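Local coordinates for putative exported protein (PDB 2PFZ), which binds pyroglutamic acid as the extracytoplasmic solute receptor of a tripartite ATP-independent periplasmic transport system, to which it probably delivers this ligand, at residues P48-K51 and R52-G56. Residues are numbered along the deposited sequence; the frame is centred on the assembly and turned at random.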
ATOM      1  N   PRO A  48       6.320   2.086  -9.871  1.00 16.04           N
ATOM      2  CA  PRO A  48       5.575   3.029 -10.705  1.00 16.66           C
ATOM      3  C   PRO A  48       5.159   2.476 -12.060  1.00 16.38           C
ATOM      4  O   PRO A  48       4.286   3.083 -12.711  1.00 16.40           O
ATOM      5  CB  PRO A  48       6.571   4.185 -10.920  1.00 17.15           C
ATOM      6  CG  PRO A  48       7.580   4.046  -9.813  1.00 17.97           C
ATOM      7  CD  PRO A  48       7.712   2.548  -9.660  1.00 16.52           C
ATOM      8  N   GLU A  49       5.753   1.342 -12.453  1.00 15.80           N
ATOM      9  CA  GLU A  49       5.590   0.771 -13.815  1.00 16.24           C
ATOM     10  C   GLU A  49       4.529  -0.318 -13.946  1.00 15.82           C
ATOM     11  O   GLU A  49       4.088  -0.628 -15.063  1.00 14.78           O
ATOM     12  CB  GLU A  49       6.913   0.184 -14.305  1.00 17.84           C
ATOM     13  CG  GLU A  49       8.052   1.164 -14.376  1.00 19.61           C
ATOM     14  CD  GLU A  49       9.393   0.498 -14.618  1.00 24.00           C
ATOM     15  OE1 GLU A  49       9.495  -0.766 -14.552  1.00 19.55           O
ATOM     16  OE2 GLU A  49      10.363   1.271 -14.833  1.00 25.72           O
ATOM     17  N   ILE A  50       4.106  -0.892 -12.825  1.00 16.16           N
ATOM     18  CA  ILE A  50       3.370  -2.173 -12.879  1.00 15.87           C
ATOM     19  C   ILE A  50       1.960  -2.019 -13.493  1.00 17.17           C
ATOM     20  O   ILE A  50       1.511  -2.891 -14.271  1.00 17.07           O
ATOM     21  CB  ILE A  50       3.416  -2.948 -11.522  1.00 15.80           C
ATOM     22  CG1 ILE A  50       4.853  -3.416 -11.219  1.00 15.40           C
ATOM     23  CG2 ILE A  50       2.463  -4.156 -11.532  1.00 14.57           C
ATOM     24  CD1 ILE A  50       5.073  -3.907  -9.791  1.00 15.06           C
ATOM     25  N   LYS A  51       1.288  -0.897 -13.217  1.00 17.66           N
ATOM     26  CA  LYS A  51      -0.074  -0.725 -13.725  1.00 19.01           C
ATOM     27  C   LYS A  51      -0.046  -0.632 -15.246  1.00 19.07           C
ATOM     28  O   LYS A  51      -0.862  -1.274 -15.919  1.00 18.26           O
ATOM     29  CB  LYS A  51      -0.798   0.493 -13.125  1.00 18.87           C
ATOM     30  CG  LYS A  51      -2.319   0.605 -13.521  1.00 18.89           C
ATOM     31  CD  LYS A  51      -2.923   1.993 -13.105  1.00 20.98           C
ATOM     32  CE  LYS A  51      -3.110   2.905 -14.364  1.00 22.81           C
ATOM     33  NZ  LYS A  51      -2.115   2.568 -15.520  1.00 29.26           N
ATOM     34  N   ARG A  52       0.902   0.146 -15.780  1.00 19.32           N
ATOM     35  CA  ARG A  52       1.075   0.256 -17.239  1.00 19.99           C
ATOM     36  C   ARG A  52       1.468  -1.089 -17.861  1.00 19.39           C
ATOM     37  O   ARG A  52       1.000  -1.433 -18.952  1.00 18.61           O
ATOM     38  CB  ARG A  52       2.113   1.343 -17.567  1.00 21.11           C
ATOM     39  CG  ARG A  52       2.328   1.653 -19.049  1.00 25.73           C
ATOM     40  CD  ARG A  52       3.417   0.761 -19.686  1.00 32.07           C
ATOM     41  NE  ARG A  52       4.754   1.006 -19.131  1.00 39.85           N
ATOM     42  CZ  ARG A  52       5.701   0.080 -19.005  1.00 38.10           C
ATOM     43  NH1 ARG A  52       5.455  -1.163 -19.388  1.00 39.93           N
ATOM     44  NH2 ARG A  52       6.886   0.401 -18.482  1.00 39.21           N
ATOM     45  N   ALA A  53       2.306  -1.856 -17.160  1.00 19.45           N
ATOM     46  CA  ALA A  53       2.698  -3.196 -17.629  1.00 18.75           C
ATOM     47  C   ALA A  53       1.490  -4.129 -17.798  1.00 19.12           C
ATOM     48  O   ALA A  53       1.386  -4.829 -18.803  1.00 19.33           O
ATOM     49  CB  ALA A  53       3.735  -3.799 -16.701  1.00 18.08           C
ATOM     50  N   VAL A  54       0.567  -4.115 -16.834  1.00 19.16           N
ATOM     51  CA  VAL A  54      -0.645  -4.931 -16.907  1.00 19.88           C
ATOM     52  C   VAL A  54      -1.665  -4.321 -17.906  1.00 20.10           C
ATOM     53  O   VAL A  54      -2.337  -5.048 -18.617  1.00 19.77           O
ATOM     54  CB  VAL A  54      -1.313  -5.112 -15.509  1.00 19.98           C
ATOM     55  CG1 VAL A  54      -2.648  -5.869 -15.625  1.00 18.44           C
ATOM     56  CG2 VAL A  54      -0.370  -5.836 -14.559  1.00 19.73           C
ATOM     57  N   GLN A  55      -1.759  -2.992 -17.966  1.00 21.18           N
ATOM     58  CA  GLN A  55      -2.641  -2.348 -18.918  1.00 21.70           C
ATOM     59  C   GLN A  55      -2.338  -2.759 -20.360  1.00 22.08           C
ATOM     60  O   GLN A  55      -3.268  -2.973 -21.158  1.00 22.69           O
ATOM     61  CB  GLN A  55      -2.555  -0.830 -18.807  1.00 22.57           C
ATOM     62  CG  GLN A  55      -3.587  -0.128 -19.658  1.00 23.05           C
ATOM     63  CD  GLN A  55      -3.524   1.368 -19.546  1.00 27.05           C
ATOM     64  OE1 GLN A  55      -4.242   2.068 -20.250  1.00 28.62           O
ATOM     65  NE2 GLN A  55      -2.679   1.875 -18.650  1.00 26.67           N
ATOM     66  N   GLY A  56      -1.055  -2.847 -20.693  1.00 20.98           N
ATOM     67  CA  GLY A  56      -0.616  -3.151 -22.072  1.00 21.78           C
ATOM     68  C   GLY A  56      -0.539  -4.649 -22.288  1.00 21.37           C
ATOM     69  O   GLY A  56      -0.139  -5.116 -23.373  1.00 21.77           O
TER
HETATM   70  O   HOH W   1       2.236   2.129 -14.118  1.00 20.07           O
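The carbonyl oxygen of Lys51 takes the shortest direct bond between the two segments, from the backbone N of Gln55 at 2.8 Å. It is one of three successive i to i+4 bonds that cross between 48-51 and 52-56, and Gly56 N to Arg52 O continues the series. Two residues earlier Ala53 N reaches Glu49 O at 3.0 Å, lying in the carbonyl plane, while Val54 N meets Ile50 O at the same length but tilted 20° from it. Just before these direct bonds a water bridges the i to i+4 pair, donating to Pro48 O (2.7 Å) and accepting from Arg52 N (2.9 Å). The Arg52 side chain, turned about CB-CG and CG-CD (chi2 -89°, chi3 -65°), folds back so that one face of its guanidinium lies over Glu49 O. The Glu49 carboxylate does not pair with it; OE1 bonds instead to the backbone N of Lys46. Lys51 and Gln55 run alongside each other, and Ile50 CG2 and Val54 CG2 approach to 4.5 Å. These four side chains rest on strands 61-65 and 111-118 of the three-stranded antiparallel sheet. Direct bonds and one water thus satisfy the successive carbonyls from Pro48 to Arg52.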